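Local coordinates for protein chromatin structure-remodeling complex subunit RSC2 (Saccharomyces cerevisiae, PDB 4BB7) that binds histone H3 through its BAH domain and serves in the ATP-dependent RSC chromatin-remodelling complex, involved in transcription regulation and nucleosome positioning, at residues 33-38 with 62-67; 128-133 with 215-220; 210-213 with 219-222. All blocks are in the same frame, centred on the assembly; numbering follows the deposited sequence.

Contact 1 (33-38 with 62-67)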
loop_
_atom_site.group_PDB
_atom_site.type_symbol
_atom_site.label_atom_id
_atom_site.label_comp_id
_atom_site.label_asym_id
_atom_site.label_seq_id
_atom_site.Cartn_x
_atom_site.Cartn_y
_atom_site.Cartn_z
ATOM N N ALA A 33 2.441 -17.789 7.480
ATOM C CA ALA A 33 1.180 -17.724 8.214
ATOM C C ALA A 33 -0.054 -17.766 7.321
ATOM O O ALA A 33 0.042 -17.780 6.092
ATOM C CB ALA A 33 1.145 -16.491 9.109
ATOM N N LEU A 34 -1.215 -17.790 7.968
ATOM C CA LEU A 34 -2.495 -17.822 7.280
ATOM C C LEU A 34 -3.221 -16.489 7.460
ATOM O O LEU A 34 -3.323 -15.962 8.573
ATOM C CB LEU A 34 -3.352 -18.965 7.823
ATOM C CG LEU A 34 -2.652 -20.317 7.970
ATOM C CD1 LEU A 34 -3.510 -21.293 8.769
ATOM C CD2 LEU A 34 -2.299 -20.892 6.606
ATOM N N LEU A 35 -3.725 -15.945 6.359
ATOM C CA LEU A 35 -4.446 -14.680 6.404
ATOM C C LEU A 35 -5.896 -14.891 6.004
ATOM O O LEU A 35 -6.189 -15.680 5.105
ATOM C CB LEU A 35 -3.778 -13.649 5.490
ATOM C CG LEU A 35 -2.428 -13.132 5.992
ATOM C CD1 LEU A 35 -1.560 -12.633 4.848
ATOM C CD2 LEU A 35 -2.626 -12.048 7.048
ATOM N N ARG A 36 -6.801 -14.194 6.681
ATOM C CA ARG A 36 -8.221 -14.311 6.386
ATOM C C ARG A 36 -8.481 -14.012 4.915
ATOM O O ARG A 36 -8.096 -12.963 4.407
ATOM C CB ARG A 36 -9.041 -13.373 7.272
ATOM C CG ARG A 36 -10.547 -13.574 7.154
ATOM C CD ARG A 36 -10.972 -14.934 7.692
ATOM N NE ARG A 36 -10.934 -14.973 9.153
ATOM C CZ ARG A 36 -11.209 -16.049 9.884
ATOM N NH1 ARG A 36 -11.538 -17.195 9.299
ATOM N NH2 ARG A 36 -11.151 -15.979 11.208
ATOM N N ASN A 37 -9.122 -14.951 4.231
ATOM C CA ASN A 37 -9.443 -14.781 2.822
ATOM C C ASN A 37 -10.909 -14.402 2.645
ATOM O O ASN A 37 -11.803 -15.183 2.974
ATOM C CB ASN A 37 -9.114 -16.058 2.044
ATOM C CG ASN A 37 -9.549 -15.987 0.593
ATOM O OD1 ASN A 37 -9.759 -14.904 0.043
ATOM N ND2 ASN A 37 -9.686 -17.147 -0.036
ATOM N N GLN A 38 -11.146 -13.201 2.126
ATOM C CA GLN A 38 -12.503 -12.666 1.996
ATOM C C GLN A 38 -13.320 -13.361 0.912
ATOM O O GLN A 38 -14.505 -13.071 0.747
ATOM C CB GLN A 38 -12.468 -11.166 1.716
ATOM C CG GLN A 38 -11.676 -10.359 2.720
ATOM C CD GLN A 38 -11.433 -8.944 2.246
ATOM O OE1 GLN A 38 -12.093 -8.467 1.320
ATOM N NE2 GLN A 38 -10.479 -8.264 2.872
ATOM N N LEU A 62 1.176 -5.369 8.012
ATOM C CA LEU A 62 2.206 -6.282 7.546
ATOM C C LEU A 62 2.166 -6.385 6.028
ATOM O O LEU A 62 1.148 -6.093 5.398
ATOM C CB LEU A 62 2.025 -7.662 8.181
ATOM C CG LEU A 62 0.701 -8.395 7.953
ATOM C CD1 LEU A 62 0.675 -9.054 6.577
ATOM C CD2 LEU A 62 0.478 -9.434 9.042
ATOM N N ASN A 63 3.284 -6.796 5.444
ATOM C CA ASN A 63 3.331 -7.062 4.018
ATOM C C ASN A 63 3.691 -8.519 3.749
ATOM O O ASN A 63 4.805 -8.965 4.042
ATOM C CB ASN A 63 4.319 -6.125 3.328
ATOM C CG ASN A 63 4.375 -6.347 1.833
ATOM O OD1 ASN A 63 5.083 -7.232 1.355
ATOM N ND2 ASN A 63 3.623 -5.547 1.085
ATOM N N ALA A 64 2.740 -9.262 3.194
ATOM C CA ALA A 64 2.945 -10.681 2.926
ATOM C C ALA A 64 2.990 -10.994 1.431
ATOM O O ALA A 64 2.289 -10.370 0.633
ATOM C CB ALA A 64 1.863 -11.504 3.609
ATOM N N CYS A 65 3.831 -11.957 1.060
ATOM C CA CYS A 65 3.858 -12.471 -0.303
ATOM C C CYS A 65 2.885 -13.638 -0.421
ATOM O O CYS A 65 3.060 -14.672 0.227
ATOM C CB CYS A 65 5.265 -12.921 -0.693
ATOM S SG CYS A 65 5.415 -13.489 -2.417
ATOM N N TRP A 66 1.860 -13.468 -1.251
ATOM C CA TRP A 66 0.817 -14.476 -1.397
ATOM C C TRP A 66 1.307 -15.735 -2.096
ATOM O O TRP A 66 2.173 -15.682 -2.968
ATOM C CB TRP A 66 -0.386 -13.905 -2.153
ATOM C CG TRP A 66 -1.221 -12.960 -1.342
ATOM C CD1 TRP A 66 -1.068 -12.658 -0.021
ATOM C CD2 TRP A 66 -2.340 -12.194 -1.802
ATOM N NE1 TRP A 66 -2.024 -11.750 0.372
ATOM C CE2 TRP A 66 -2.818 -11.451 -0.703
ATOM C CE3 TRP A 66 -2.986 -12.066 -3.037
ATOM C CZ2 TRP A 66 -3.910 -10.591 -0.800
ATOM C CZ3 TRP A 66 -4.073 -11.214 -3.130
ATOM C CH2 TRP A 66 -4.524 -10.488 -2.018
ATOM N N TYR A 67 0.743 -16.869 -1.693
ATOM C CA TYR A 67 0.969 -18.140 -2.364
ATOM C C TYR A 67 -0.386 -18.768 -2.669
ATOM O O TYR A 67 -1.177 -19.017 -1.761
ATOM C CB TYR A 67 1.797 -19.079 -1.485
ATOM C CG TYR A 67 3.256 -18.697 -1.373
ATOM C CD1 TYR A 67 3.638 -17.488 -0.801
ATOM C CD2 TYR A 67 4.253 -19.554 -1.820
ATOM C CE1 TYR A 67 4.971 -17.137 -0.689
ATOM C CE2 TYR A 67 5.590 -19.213 -1.710
ATOM C CZ TYR A 67 5.941 -18.003 -1.145
ATOM O OH TYR A 67 7.267 -17.664 -1.037
#

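Contact 2 (128-133 with 215-220)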
loop_
_atom_site.group_PDB
_atom_site.type_symbol
_atom_site.label_atom_id
_atom_site.label_comp_id
_atom_site.label_asym_id
_atom_site.label_seq_id
_atom_site.Cartn_x
_atom_site.Cartn_y
_atom_site.Cartn_z
ATOM N N CYS A 128 5.956 -26.134 -1.702
ATOM C CA CYS A 128 6.023 -25.341 -2.920
ATOM C C CYS A 128 7.175 -25.796 -3.807
ATOM O O CYS A 128 8.327 -25.875 -3.371
ATOM C CB CYS A 128 6.158 -23.850 -2.590
ATOM S SG CYS A 128 6.423 -22.775 -4.026
ATOM N N GLU A 129 6.848 -26.107 -5.054
ATOM C CA GLU A 129 7.860 -26.412 -6.052
ATOM C C GLU A 129 7.896 -25.323 -7.121
ATOM O O GLU A 129 8.967 -24.888 -7.542
ATOM C CB GLU A 129 7.584 -27.766 -6.701
ATOM C CG GLU A 129 8.661 -28.200 -7.671
ATOM C CD GLU A 129 8.320 -29.495 -8.370
ATOM O OE1 GLU A 129 7.152 -29.920 -8.275
ATOM O OE2 GLU A 129 9.214 -30.087 -9.011
ATOM N N PHE A 130 6.714 -24.881 -7.543
ATOM C CA PHE A 130 6.588 -23.936 -8.650
ATOM C C PHE A 130 6.195 -22.529 -8.210
ATOM O O PHE A 130 5.455 -22.349 -7.244
ATOM C CB PHE A 130 5.548 -24.442 -9.653
ATOM C CG PHE A 130 5.847 -25.804 -10.202
ATOM C CD1 PHE A 130 6.647 -25.952 -11.326
ATOM C CD2 PHE A 130 5.329 -26.937 -9.595
ATOM C CE1 PHE A 130 6.925 -27.204 -11.833
ATOM C CE2 PHE A 130 5.603 -28.192 -10.097
ATOM C CZ PHE A 130 6.404 -28.326 -11.220
ATOM N N ARG A 131 6.695 -21.535 -8.933
ATOM C CA ARG A 131 6.167 -20.181 -8.831
ATOM C C ARG A 131 5.185 -19.962 -9.977
ATOM O O ARG A 131 5.273 -20.621 -11.016
ATOM C CB ARG A 131 7.289 -19.139 -8.852
ATOM C CG ARG A 131 8.280 -19.283 -9.995
ATOM C CD ARG A 131 9.319 -18.166 -9.949
ATOM N NE ARG A 131 10.361 -18.315 -10.964
ATOM C CZ ARG A 131 10.304 -17.784 -12.180
ATOM N NH1 ARG A 131 9.247 -17.066 -12.545
ATOM N NH2 ARG A 131 11.301 -17.971 -13.035
ATOM N N TYR A 132 4.248 -19.041 -9.780
ATOM C CA TYR A 132 3.140 -18.857 -10.710
ATOM C C TYR A 132 3.166 -17.494 -11.402
ATOM O O TYR A 132 3.107 -16.450 -10.751
ATOM C CB TYR A 132 1.816 -19.056 -9.966
ATOM C CG TYR A 132 0.566 -18.842 -10.790
ATOM C CD1 TYR A 132 0.260 -19.679 -11.855
ATOM C CD2 TYR A 132 -0.328 -17.822 -10.480
ATOM C CE1 TYR A 132 -0.891 -19.494 -12.601
ATOM C CE2 TYR A 132 -1.481 -17.630 -11.218
ATOM C CZ TYR A 132 -1.757 -18.470 -12.281
ATOM O OH TYR A 132 -2.904 -18.286 -13.021
ATOM N N ASN A 133 3.259 -17.518 -12.728
ATOM C CA ASN A 133 3.181 -16.307 -13.538
ATOM C C ASN A 133 1.721 -15.925 -13.784
ATOM O O ASN A 133 1.014 -16.598 -14.531
ATOM C CB ASN A 133 3.903 -16.534 -14.871
ATOM C CG ASN A 133 3.849 -15.321 -15.793
ATOM O OD1 ASN A 133 2.996 -14.444 -15.651
ATOM N ND2 ASN A 133 4.760 -15.279 -16.758
ATOM N N ASP A 215 8.479 -35.492 -19.593
ATOM C CA ASP A 215 7.950 -34.694 -18.491
ATOM C C ASP A 215 8.729 -34.958 -17.204
ATOM O O ASP A 215 8.428 -35.887 -16.454
ATOM C CB ASP A 215 6.469 -34.993 -18.287
ATOM C CG ASP A 215 5.828 -34.086 -17.262
ATOM O OD1 ASP A 215 6.490 -33.125 -16.816
ATOM O OD2 ASP A 215 4.656 -34.329 -16.911
ATOM N N ASP A 216 9.727 -34.120 -16.951
ATOM C CA ASP A 216 10.705 -34.372 -15.900
ATOM C C ASP A 216 10.191 -34.104 -14.489
ATOM O O ASP A 216 10.619 -34.752 -13.536
ATOM C CB ASP A 216 11.960 -33.541 -16.162
ATOM C CG ASP A 216 12.449 -33.669 -17.585
ATOM O OD1 ASP A 216 12.462 -34.805 -18.108
ATOM O OD2 ASP A 216 12.810 -32.632 -18.183
ATOM N N LEU A 217 9.281 -33.147 -14.355
ATOM C CA LEU A 217 8.808 -32.743 -13.036
ATOM C C LEU A 217 7.534 -33.480 -12.638
ATOM O O LEU A 217 7.038 -33.325 -11.520
ATOM C CB LEU A 217 8.569 -31.234 -13.004
ATOM C CG LEU A 217 9.725 -30.380 -13.520
ATOM C CD1 LEU A 217 9.419 -28.907 -13.317
ATOM C CD2 LEU A 217 11.020 -30.757 -12.827
ATOM N N GLY A 218 7.012 -34.284 -13.560
ATOM C CA GLY A 218 5.746 -34.967 -13.354
ATOM C C GLY A 218 4.606 -33.975 -13.210
ATOM O O GLY A 218 3.874 -33.996 -12.220
ATOM N N GLU A 219 4.458 -33.100 -14.199
ATOM C CA GLU A 219 3.476 -32.024 -14.118
ATOM C C GLU A 219 2.088 -32.453 -14.588
ATOM O O GLU A 219 1.075 -31.992 -14.051
ATOM C CB GLU A 219 3.947 -30.794 -14.906
ATOM C CG GLU A 219 5.305 -30.268 -14.469
ATOM C CD GLU A 219 5.674 -28.957 -15.141
ATOM O OE1 GLU A 219 5.015 -27.938 -14.852
ATOM O OE2 GLU A 219 6.624 -28.943 -15.952
ATOM N N TYR A 220 2.047 -33.345 -15.577
ATOM C CA TYR A 220 0.796 -33.665 -16.256
ATOM C C TYR A 220 0.462 -35.158 -16.280
ATOM O O TYR A 220 1.347 -36.008 -16.387
ATOM C CB TYR A 220 0.808 -33.086 -17.673
ATOM C CG TYR A 220 1.255 -31.641 -17.712
ATOM C CD1 TYR A 220 0.427 -30.630 -17.241
ATOM C CD2 TYR A 220 2.508 -31.287 -18.208
ATOM C CE1 TYR A 220 0.826 -29.312 -17.265
ATOM C CE2 TYR A 220 2.916 -29.959 -18.240
ATOM C CZ TYR A 220 2.066 -28.977 -17.762
ATOM O OH TYR A 220 2.447 -27.654 -17.778
#

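Contact 3 (210-213 with 219-222)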
loop_
_atom_site.group_PDB
_atom_site.type_symbol
_atom_site.label_atom_id
_atom_site.label_comp_id
_atom_site.label_asym_id
_atom_site.label_seq_id
_atom_site.Cartn_x
_atom_site.Cartn_y
_atom_site.Cartn_z
ATOM N N PRO A 210 -2.344 -30.263 -26.102
ATOM C CA PRO A 210 -1.765 -31.542 -26.532
ATOM C C PRO A 210 -0.747 -32.051 -25.513
ATOM O O PRO A 210 0.027 -31.271 -24.960
ATOM C CB PRO A 210 -1.085 -31.198 -27.865
ATOM C CG PRO A 210 -1.009 -29.696 -27.905
ATOM C CD PRO A 210 -2.161 -29.197 -27.099
ATOM N N LYS A 211 -0.760 -33.353 -25.261
ATOM C CA LYS A 211 0.125 -33.946 -24.269
ATOM C C LYS A 211 1.542 -34.121 -24.807
ATOM O O LYS A 211 1.757 -34.162 -26.016
ATOM C CB LYS A 211 -0.437 -35.289 -23.794
ATOM C CG LYS A 211 -0.624 -36.316 -24.899
ATOM C CD LYS A 211 0.624 -37.164 -25.094
ATOM C CE LYS A 211 0.448 -38.128 -26.254
ATOM N NZ LYS A 211 1.604 -39.056 -26.408
ATOM N N MET A 212 2.505 -34.230 -23.899
ATOM C CA MET A 212 3.909 -34.325 -24.271
ATOM C C MET A 212 4.493 -35.674 -23.876
ATOM O O MET A 212 3.909 -36.397 -23.068
ATOM C CB MET A 212 4.693 -33.200 -23.604
ATOM C CG MET A 212 4.352 -33.012 -22.139
ATOM S SD MET A 212 4.944 -31.437 -21.498
ATOM C CE MET A 212 4.270 -30.310 -22.716
ATOM N N GLN A 213 5.648 -36.012 -24.443
ATOM C CA GLN A 213 6.271 -37.303 -24.168
ATOM C C GLN A 213 7.261 -37.226 -23.009
ATOM O O GLN A 213 7.297 -38.112 -22.159
ATOM C CB GLN A 213 6.945 -37.868 -25.422
ATOM C CG GLN A 213 7.356 -39.329 -25.286
ATOM C CD GLN A 213 7.996 -39.897 -26.546
ATOM O OE1 GLN A 213 8.448 -39.157 -27.420
ATOM N NE2 GLN A 213 8.033 -41.223 -26.643
ATOM N N GLU A 219 4.458 -33.100 -14.199
ATOM C CA GLU A 219 3.476 -32.024 -14.118
ATOM C C GLU A 219 2.088 -32.453 -14.588
ATOM O O GLU A 219 1.075 -31.992 -14.051
ATOM C CB GLU A 219 3.947 -30.794 -14.906
ATOM C CG GLU A 219 5.305 -30.268 -14.469
ATOM C CD GLU A 219 5.674 -28.957 -15.141
ATOM O OE1 GLU A 219 5.015 -27.938 -14.852
ATOM O OE2 GLU A 219 6.624 -28.943 -15.952
ATOM N N TYR A 220 2.047 -33.345 -15.577
ATOM C CA TYR A 220 0.796 -33.665 -16.256
ATOM C C TYR A 220 0.462 -35.158 -16.280
ATOM O O TYR A 220 1.347 -36.008 -16.387
ATOM C CB TYR A 220 0.808 -33.086 -17.673
ATOM C CG TYR A 220 1.255 -31.641 -17.712
ATOM C CD1 TYR A 220 0.427 -30.630 -17.241
ATOM C CD2 TYR A 220 2.508 -31.287 -18.208
ATOM C CE1 TYR A 220 0.826 -29.312 -17.265
ATOM C CE2 TYR A 220 2.916 -29.959 -18.240
ATOM C CZ TYR A 220 2.066 -28.977 -17.762
ATOM O OH TYR A 220 2.447 -27.654 -17.778
ATOM N N ALA A 221 -0.830 -35.459 -16.187
ATOM C CA ALA A 221 -1.313 -36.831 -16.062
ATOM C C ALA A 221 -1.293 -37.600 -17.385
ATOM O O ALA A 221 -1.461 -38.818 -17.403
ATOM C CB ALA A 221 -2.720 -36.837 -15.472
ATOM N N THR A 222 -1.084 -36.885 -18.485
ATOM C CA THR A 222 -1.172 -37.481 -19.811
ATOM C C THR A 222 0.198 -37.707 -20.431
ATOM O O THR A 222 0.307 -38.211 -21.548
ATOM C CB THR A 222 -1.995 -36.597 -20.755
ATOM O OG1 THR A 222 -1.397 -35.297 -20.827
ATOM C CG2 THR A 222 -3.416 -36.457 -20.244
HETATM O O HOH W 1 1.378 -34.052 -21.516
#

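Contact 1 (33-38 with 62-67)
With CG anti to the carbonyl carbon (chi1 -71°), Leu35 sends its isobutyl group from strand 32-35 toward Leu62 and Ala64 on strand 60-68. Leu62 uses a different rotamer, with CG between the backbone N and the carbonyl carbon (chi1 59°), and the branch end is brought over the same face of its strand as the Ala64 methyl group. The two branches of Leu35 are divided between these partners. CD1 meets the CB of Ala64 at 3.8 Å, the closest approach of the two segments' side chains, while CD2 faces CD1 of Leu62 more loosely, at 4.5 Å. Within strand 60-68, Leu62 CD1 lies 4.0 Å from Ala64 CB, making a continuous apolar patch against which Leu35 rests. The indole of Trp66 borders this patch, its NE1 4.6 Å from Leu35 CD1, but that nitrogen is turned to a polar partner, a hydrogen bond to His95 NE2. The strands are not sheet neighbours: strand 45-54 lies between them in the mixed six-stranded sheet of the BAH domain, a member of the SH3 clan. The contact therefore runs from one strand to the next but one, with the CA atoms of Leu35 and Ala64 9.1 Å apart, and side chains alone bridge the gap. Backbone pairing is made with other strands, as between Leu35 and Ile45. Asn63 and Cys65 alternate with the touching residues of strand 60-68 and point away from strand 32-35. Leu100 of strand 100-108 touches both leucines and extends the buried apolar cluster to a further strand; Leu35 also touches His95 of strand 87-96.

Contact 2 (128-133 with 215-220)
Leu217 and Glu219 bring the loop 215-220 against Phe130, and Leu217 also brushes Glu129. The loop is first shaped by Asp215, whose carboxylate accepts backbone N-H groups from the far end of the loop: OD2 takes the N of Tyr220 at 3.1 Å through its syn lone pair, the N-H nearly straight on at 163°. The N of Glu219 adds only weak bonds to the same carboxylate, and OD2 also pairs with Ser223 OG. At Leu217, CG stands anti to the carbonyl carbon (chi1 -50°), which carries the branch to the phenyl edge. Its CD1 lies near the ring plane, 3.4 Å from CE1 and 3.7 Å from CZ of Phe130, a tight approach. Its CB passes 4.2 Å from OE2 of Glu129, an oxygen salt-bridged to Lys141; OE1 of the same carboxylate is held by Tyr82 OH, so two partners fix the group. Gly218 follows and gives its O to Lys170 NZ. Glu219 is extended beyond CG, which carries its carboxylate to the same ring corner: OE1 is 3.6 Å from Phe130 CE1, approaching obliquely, with the carboxylate and ring planes 20° apart. That oxygen is salt-bridged to Arg79 NH1, and Arg79 makes a cation-pi contact with Phe130, so acid, base and ring form one cluster. Shortening Glu219 to an alanine would probably leave the Arg79 guanidinium without this carboxylate and remove part of the cover at the CE1-CZ corner. Tyr220 stands off from strand 130-133 and engages Arg76 in a cation-pi contact. The loop, between strands 206-207 and 230-231, thereby packs against the hairpin of strands 130-133 and 138-141: Leu217 touches Lys141, and Phe130 packs on Phe139 and on Met87 of strand 87-96.

Contact 3 (210-213 with 219-222)
Met212 and Tyr220 make a Met-aromatic contact between two pieces of the same irregular loop, which turns back on itself between strands 206-207 and 230-231; beside it Lys211 packs on Thr222. The sulfur stands obliquely to the ring, SD 5.1 Å from the centroid and 67° off the ring normal. It is 4.1 Å from both CD2 and CE2 of Tyr220, so it meets one C-C bond of the ring. The tight part is at Lys211 and Thr222, both exposed, where CB of the lysine comes to 3.1 Å from OG1 of the threonine, and the CA atoms are 5.8 Å apart. With OG1 placed between the backbone N and the carbonyl carbon (chi1 58°), Thr222 turns its hydroxyl, rather than its methyl group, to Lys211. The hydroxyl is also hydrogen-bonded to Asp78 OD2, which ties this corner to the loop before strand 80-82. The outer lysine chain is the looser part. Past CB it bends at chi2 (90°) and skirts the backbone of Thr222, CD lying 3.7 Å from Thr222 O, before its end leads away; NZ makes a long, weak ion pair with Asp224. No direct hydrogen bond joins the two segments. Backbone hydrogen bonds join Gln213 to Asp225 and Ala221 to Asp78. A water molecule closes the interval between the segments: it accepts the backbone N-H of Met212 at 2.6 Å and donates to Thr222 OG1 at 3.1 Å.

In the fold
The contacts run from the buried BAH sheet to the outer rim of the chain. Contact 1 lies across the chain's centre from contact 2, about 22 Å away between centres; their nearest atoms come to about 4 Å without touching, and both lean on strand 87-96. Contacts 2 and 3 share Glu219 and Tyr220 and are about 12 Å apart between centres: one loop faces the hairpin through Leu217 and Glu219 and its own returning chain through Tyr220. Contacts 1 and 3 are about 32 Å apart between centres and about 16 Å between nearest atoms. None of the three includes a bound ligand or histone peptide.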